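Local coordinates for protein exosome subunit (Archaeoglobus fulgidus, PDB 2OGK) that is of unknown function, resembling RNA-binding proteins in structure although a role in binding RNA is considered unlikely, at residues 28-41 and 53-67. Sequence-based numbering, arbitrary orientation.
Sequences ISTLFPFEFEIAVS and YLEVELTKSSEIKKF
Val56 sits at the centre of the packing between residues 28-41 and 53-67. Its CG1, anti to the backbone N (chi1 178°), meets the Phe32 ring obliquely, with CE1 3.4 Å away. Its CG2 points the other way along the strand, to Ile38 CG1, and also touches Ile28 CG2 and the Phe36 ring. The two methyls of Leu58 divide between two rings: CD1 lies at the edge of Phe32, and CD2 at the edge of Phe34, 3.3 Å from its CZ. The far end of the Phe34 ring abuts the place where strand 53-58 leads into helix 61-67; CZ touches Glu63 CB, and Phe67 CB lies at the ring edge, 3.7 Å from CE2. With Phe34 cut back to an alanine, Leu58, Glu63 and Phe67 would probably lose the ring they share, opening a gap between loop and helix. The rings of Phe32 and Phe67 are near parallel, at 27°, but slid apart, their centroids 5.4 Å from each other. Phe67 in turn reaches Val9 and Val121 of the sheet.

The other end is thinner and more exposed. Here strand 39-41 pairs antiparallel with strand 53-58. Ala39 N bonds to Glu55 O at 3.1 Å, while the return bond from Glu55 N to Ala39 O is weak. Ser41 and Tyr53 exchange two further backbone bonds. Val40 lays CG2 on Leu54 CD2 at 3.6 Å. On the opposite sheet face, Ser41 OG lies at the edge of the Tyr53 ring, which also packs on Arg140 of the second subunit. Lys66 runs past exposed Pro33. The arrangement is a beta hairpin, with the loop from helix 21-29 to strand 39-44, outermost in the sheet of this chain, packed by its aromatic residues against strand 50-58 and helix 61-75.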
loop_
_atom_site.group_PDB
_atom_site.type_symbol
_atom_site.label_atom_id
_atom_site.label_comp_id
_atom_site.label_asym_id
_atom_site.label_seq_id
_atom_site.Cartn_x
_atom_site.Cartn_y
_atom_site.Cartn_z
ATOM N N ILE D 28 9.233 16.660 2.136
ATOM C CA ILE D 28 9.067 15.570 3.097
ATOM C C ILE D 28 9.098 16.147 4.507
ATOM O O ILE D 28 8.223 15.872 5.320
ATOM C CB ILE D 28 10.221 14.544 3.010
ATOM C CG1 ILE D 28 10.136 13.737 1.712
ATOM C CG2 ILE D 28 10.207 13.644 4.222
ATOM C CD1 ILE D 28 9.079 12.671 1.693
ATOM N N SER D 29 10.118 16.951 4.790
ATOM C CA SER D 29 10.281 17.545 6.106
ATOM C C SER D 29 9.114 18.408 6.547
ATOM O O SER D 29 8.947 18.629 7.739
ATOM C CB SER D 29 11.567 18.378 6.165
ATOM O OG SER D 29 11.421 19.611 5.478
ATOM N N THR D 30 8.312 18.908 5.609
ATOM C CA THR D 30 7.175 19.751 5.986
ATOM C C THR D 30 6.295 19.009 6.998
ATOM O O THR D 30 5.577 19.624 7.803
ATOM C CB THR D 30 6.325 20.162 4.742
ATOM O OG1 THR D 30 6.953 21.263 4.070
ATOM C CG2 THR D 30 4.925 20.584 5.156
ATOM N N LEU D 31 6.391 17.682 6.967
ATOM C CA LEU D 31 5.617 16.807 7.839
ATOM C C LEU D 31 6.291 16.525 9.173
ATOM O O LEU D 31 5.696 15.890 10.048
ATOM C CB LEU D 31 5.351 15.484 7.123
ATOM C CG LEU D 31 4.618 15.591 5.788
ATOM C CD1 LEU D 31 4.532 14.219 5.147
ATOM C CD2 LEU D 31 3.235 16.176 6.001
ATOM N N PHE D 32 7.528 16.982 9.336
ATOM C CA PHE D 32 8.240 16.738 10.582
ATOM C C PHE D 32 8.554 18.000 11.367
ATOM O O PHE D 32 8.905 19.035 10.794
ATOM C CB PHE D 32 9.537 15.972 10.320
ATOM C CG PHE D 32 9.320 14.606 9.756
ATOM C CD1 PHE D 32 9.871 13.488 10.377
ATOM C CD2 PHE D 32 8.552 14.428 8.610
ATOM C CE1 PHE D 32 9.657 12.206 9.863
ATOM C CE2 PHE D 32 8.330 13.156 8.086
ATOM C CZ PHE D 32 8.882 12.041 8.713
ATOM N N PRO D 33 8.383 17.937 12.699
ATOM C CA PRO D 33 8.643 19.046 13.619
ATOM C C PRO D 33 9.893 18.735 14.451
ATOM O O PRO D 33 10.111 19.316 15.512
ATOM C CB PRO D 33 7.381 19.071 14.463
ATOM C CG PRO D 33 7.131 17.599 14.673
ATOM C CD PRO D 33 7.468 16.956 13.323
ATOM N N PHE D 34 10.700 17.799 13.954
ATOM C CA PHE D 34 11.920 17.379 14.626
ATOM C C PHE D 34 12.884 16.745 13.629
ATOM O O PHE D 34 12.495 16.382 12.516
ATOM C CB PHE D 34 11.586 16.380 15.730
ATOM C CG PHE D 34 10.792 15.188 15.255
ATOM C CD1 PHE D 34 11.372 14.226 14.425
ATOM C CD2 PHE D 34 9.466 15.023 15.640
ATOM C CE1 PHE D 34 10.644 13.117 13.992
ATOM C CE2 PHE D 34 8.735 13.921 15.211
ATOM C CZ PHE D 34 9.325 12.968 14.386
ATOM N N GLU D 35 14.137 16.603 14.048
ATOM C CA GLU D 35 15.194 16.032 13.213
ATOM C C GLU D 35 14.890 14.598 12.786
ATOM O O GLU D 35 14.242 13.852 13.521
ATOM C CB GLU D 35 16.520 16.055 13.975
ATOM C CG GLU D 35 17.729 16.031 13.072
ATOM C CD GLU D 35 17.800 17.277 12.210
ATOM O OE1 GLU D 35 17.942 18.381 12.782
ATOM O OE2 GLU D 35 17.705 17.153 10.967
ATOM N N PHE D 36 15.367 14.212 11.603
ATOM C CA PHE D 36 15.132 12.856 11.118
ATOM C C PHE D 36 16.070 12.393 10.004
ATOM O O PHE D 36 16.698 13.211 9.325
ATOM C CB PHE D 36 13.672 12.717 10.667
ATOM C CG PHE D 36 13.306 13.575 9.489
ATOM C CD1 PHE D 36 13.427 13.084 8.191
ATOM C CD2 PHE D 36 12.817 14.867 9.679
ATOM C CE1 PHE D 36 13.064 13.867 7.096
ATOM C CE2 PHE D 36 12.451 15.661 8.591
ATOM C CZ PHE D 36 12.572 15.160 7.296
ATOM N N GLU D 37 16.155 11.072 9.837
ATOM C CA GLU D 37 16.996 10.449 8.816
ATOM C C GLU D 37 16.141 10.189 7.572
ATOM O O GLU D 37 14.947 10.489 7.583
ATOM C CB GLU D 37 17.560 9.124 9.340
ATOM C CG GLU D 37 18.926 8.756 8.781
ATOM C CD GLU D 37 20.063 9.523 9.449
ATOM O OE1 GLU D 37 19.928 10.752 9.649
ATOM O OE2 GLU D 37 21.102 8.901 9.767
ATOM N N ILE D 38 16.750 9.644 6.514
ATOM C CA ILE D 38 16.052 9.326 5.253
ATOM C C ILE D 38 16.826 8.323 4.383
ATOM O O ILE D 38 17.811 8.685 3.741
ATOM C CB ILE D 38 15.803 10.593 4.376
ATOM C CG1 ILE D 38 14.805 11.528 5.060
ATOM C CG2 ILE D 38 15.280 10.184 2.995
ATOM C CD1 ILE D 38 14.251 12.625 4.171
ATOM N N ALA D 39 16.368 7.071 4.349
ATOM C CA ALA D 39 17.025 6.035 3.547
ATOM C C ALA D 39 16.791 6.294 2.068
ATOM O O ALA D 39 15.712 6.738 1.671
ATOM C CB ALA D 39 16.501 4.661 3.921
ATOM N N VAL D 40 17.805 6.014 1.254
ATOM C CA VAL D 40 17.704 6.241 -0.184
ATOM C C VAL D 40 18.027 5.021 -1.049
ATOM O O VAL D 40 19.190 4.653 -1.220
ATOM C CB VAL D 40 18.622 7.403 -0.634
ATOM C CG1 VAL D 40 18.341 7.742 -2.082
ATOM C CG2 VAL D 40 18.398 8.622 0.242
ATOM N N SER D 41 16.984 4.406 -1.598
ATOM C CA SER D 41 17.128 3.246 -2.468
ATOM C C SER D 41 17.016 3.697 -3.924
ATOM O O SER D 41 16.766 4.873 -4.204
ATOM C CB SER D 41 16.035 2.221 -2.170
ATOM O OG SER D 41 15.994 1.218 -3.173
ATOM N N TYR D 53 13.914 6.127 -4.449
ATOM C CA TYR D 53 12.929 5.975 -3.373
ATOM C C TYR D 53 13.416 6.607 -2.077
ATOM O O TYR D 53 14.565 6.431 -1.685
ATOM C CB TYR D 53 12.638 4.499 -3.119
ATOM C CG TYR D 53 12.151 3.730 -4.327
ATOM C CD1 TYR D 53 11.063 4.178 -5.079
ATOM C CD2 TYR D 53 12.736 2.515 -4.678
ATOM C CE1 TYR D 53 10.563 3.425 -6.150
ATOM C CE2 TYR D 53 12.244 1.756 -5.744
ATOM C CZ TYR D 53 11.157 2.212 -6.475
ATOM O OH TYR D 53 10.658 1.440 -7.506
ATOM N N LEU D 54 12.529 7.339 -1.412
ATOM C CA LEU D 54 12.873 8.006 -0.160
ATOM C C LEU D 54 11.914 7.641 0.959
ATOM O O LEU D 54 10.739 7.986 0.891
ATOM C CB LEU D 54 12.842 9.522 -0.345
ATOM C CG LEU D 54 13.792 10.096 -1.388
ATOM C CD1 LEU D 54 13.712 11.617 -1.357
ATOM C CD2 LEU D 54 15.215 9.616 -1.104
ATOM N N GLU D 55 12.405 6.956 1.993
ATOM C CA GLU D 55 11.541 6.591 3.107
ATOM C C GLU D 55 12.098 6.997 4.465
ATOM O O GLU D 55 13.281 6.830 4.742
ATOM C CB GLU D 55 11.258 5.087 3.122
ATOM C CG GLU D 55 10.052 4.737 3.998
ATOM C CD GLU D 55 10.098 3.322 4.564
ATOM O OE1 GLU D 55 11.009 3.020 5.374
ATOM O OE2 GLU D 55 9.217 2.510 4.204
ATOM N N VAL D 56 11.219 7.526 5.306
ATOM C CA VAL D 56 11.554 7.953 6.660
ATOM C C VAL D 56 10.705 7.094 7.595
ATOM O O VAL D 56 9.483 7.086 7.475
ATOM C CB VAL D 56 11.168 9.429 6.894
ATOM C CG1 VAL D 56 11.473 9.836 8.328
ATOM C CG2 VAL D 56 11.891 10.314 5.903
ATOM N N GLU D 57 11.339 6.364 8.510
ATOM C CA GLU D 57 10.591 5.521 9.441
ATOM C C GLU D 57 10.820 5.892 10.912
ATOM O O GLU D 57 11.955 5.975 11.375
ATOM C CB GLU D 57 10.946 4.049 9.224
ATOM C CG GLU D 57 10.241 3.116 10.191
ATOM C CD GLU D 57 10.785 1.698 10.149
ATOM O OE1 GLU D 57 10.481 0.949 9.194
ATOM O OE2 GLU D 57 11.533 1.334 11.079
ATOM N N LEU D 58 9.729 6.117 11.638
ATOM C CA LEU D 58 9.799 6.463 13.058
ATOM C C LEU D 58 9.479 5.243 13.907
ATOM O O LEU D 58 8.418 4.639 13.764
ATOM C CB LEU D 58 8.818 7.590 13.387
ATOM C CG LEU D 58 9.327 9.007 13.124
ATOM C CD1 LEU D 58 9.861 9.119 11.699
ATOM C CD2 LEU D 58 8.202 9.998 13.370
ATOM N N THR D 59 10.395 4.889 14.800
ATOM C CA THR D 59 10.204 3.719 15.644
ATOM C C THR D 59 10.276 4.020 17.148
ATOM O O THR D 59 10.096 3.129 17.979
ATOM C CB THR D 59 11.223 2.625 15.249
ATOM O OG1 THR D 59 11.013 1.452 16.046
ATOM C CG2 THR D 59 12.647 3.138 15.422
ATOM N N LYS D 60 10.528 5.280 17.492
ATOM C CA LYS D 60 10.588 5.701 18.890
ATOM C C LYS D 60 9.233 6.290 19.249
ATOM O O LYS D 60 8.862 7.346 18.744
ATOM C CB LYS D 60 11.683 6.751 19.089
ATOM N N SER D 61 8.495 5.602 20.116
ATOM C CA SER D 61 7.171 6.060 20.537
ATOM C C SER D 61 7.121 7.578 20.623
ATOM O O SER D 61 6.152 8.220 20.203
ATOM C CB SER D 61 6.826 5.482 21.910
ATOM O OG SER D 61 7.605 6.101 22.923
ATOM N N SER D 62 8.183 8.131 21.195
ATOM C CA SER D 62 8.343 9.566 21.380
ATOM C C SER D 62 8.030 10.302 20.071
ATOM O O SER D 62 7.054 11.052 19.980
ATOM C CB SER D 62 9.787 9.838 21.813
ATOM O OG SER D 62 10.297 8.748 22.572
ATOM N N GLU D 63 8.866 10.068 19.064
ATOM C CA GLU D 63 8.714 10.687 17.753
ATOM C C GLU D 63 7.320 10.413 17.199
ATOM O O GLU D 63 6.611 11.332 16.790
ATOM C CB GLU D 63 9.752 10.116 16.784
ATOM C CG GLU D 63 11.159 9.979 17.355
ATOM C CD GLU D 63 12.131 9.331 16.372
ATOM O OE1 GLU D 63 11.911 8.154 15.989
ATOM O OE2 GLU D 63 13.114 10.005 15.986
ATOM N N ILE D 64 6.957 9.131 17.181
ATOM C CA ILE D 64 5.667 8.669 16.681
ATOM C C ILE D 64 4.544 9.599 17.134
ATOM O O ILE D 64 3.813 10.167 16.316
ATOM C CB ILE D 64 5.338 7.242 17.208
ATOM C CG1 ILE D 64 6.518 6.298 16.989
ATOM C CG2 ILE D 64 4.093 6.702 16.525
ATOM C CD1 ILE D 64 6.627 5.733 15.614
ATOM N N LYS D 65 4.416 9.754 18.446
ATOM C CA LYS D 65 3.360 10.576 19.009
ATOM C C LYS D 65 3.483 12.067 18.741
ATOM O O LYS D 65 2.482 12.730 18.466
ATOM C CB LYS D 65 3.236 10.293 20.509
ATOM C CG LYS D 65 2.607 8.918 20.801
ATOM C CD LYS D 65 1.234 8.769 20.084
ATOM C CE LYS D 65 0.494 7.452 20.394
ATOM N NZ LYS D 65 1.177 6.227 19.883
ATOM N N LYS D 66 4.700 12.598 18.814
ATOM C CA LYS D 66 4.903 14.019 18.545
ATOM C C LYS D 66 4.610 14.248 17.067
ATOM O O LYS D 66 3.964 15.228 16.677
ATOM C CB LYS D 66 6.343 14.446 18.860
ATOM C CG LYS D 66 6.613 15.908 18.507
ATOM C CD LYS D 66 5.553 16.827 19.129
ATOM C CE LYS D 66 5.389 18.141 18.360
ATOM N NZ LYS D 66 6.603 19.010 18.385
ATOM N N PHE D 67 5.096 13.319 16.251
ATOM C CA PHE D 67 4.884 13.367 14.821
ATOM C C PHE D 67 3.393 13.308 14.491
ATOM O O PHE D 67 2.898 14.118 13.703
ATOM C CB PHE D 67 5.594 12.197 14.147
ATOM C CG PHE D 67 5.072 11.893 12.777
ATOM C CD1 PHE D 67 5.051 12.882 11.792
ATOM C CD2 PHE D 67 4.570 10.632 12.476
ATOM C CE1 PHE D 67 4.536 12.618 10.532
ATOM C CE2 PHE D 67 4.053 10.356 11.220
ATOM C CZ PHE D 67 4.034 11.350 10.245
#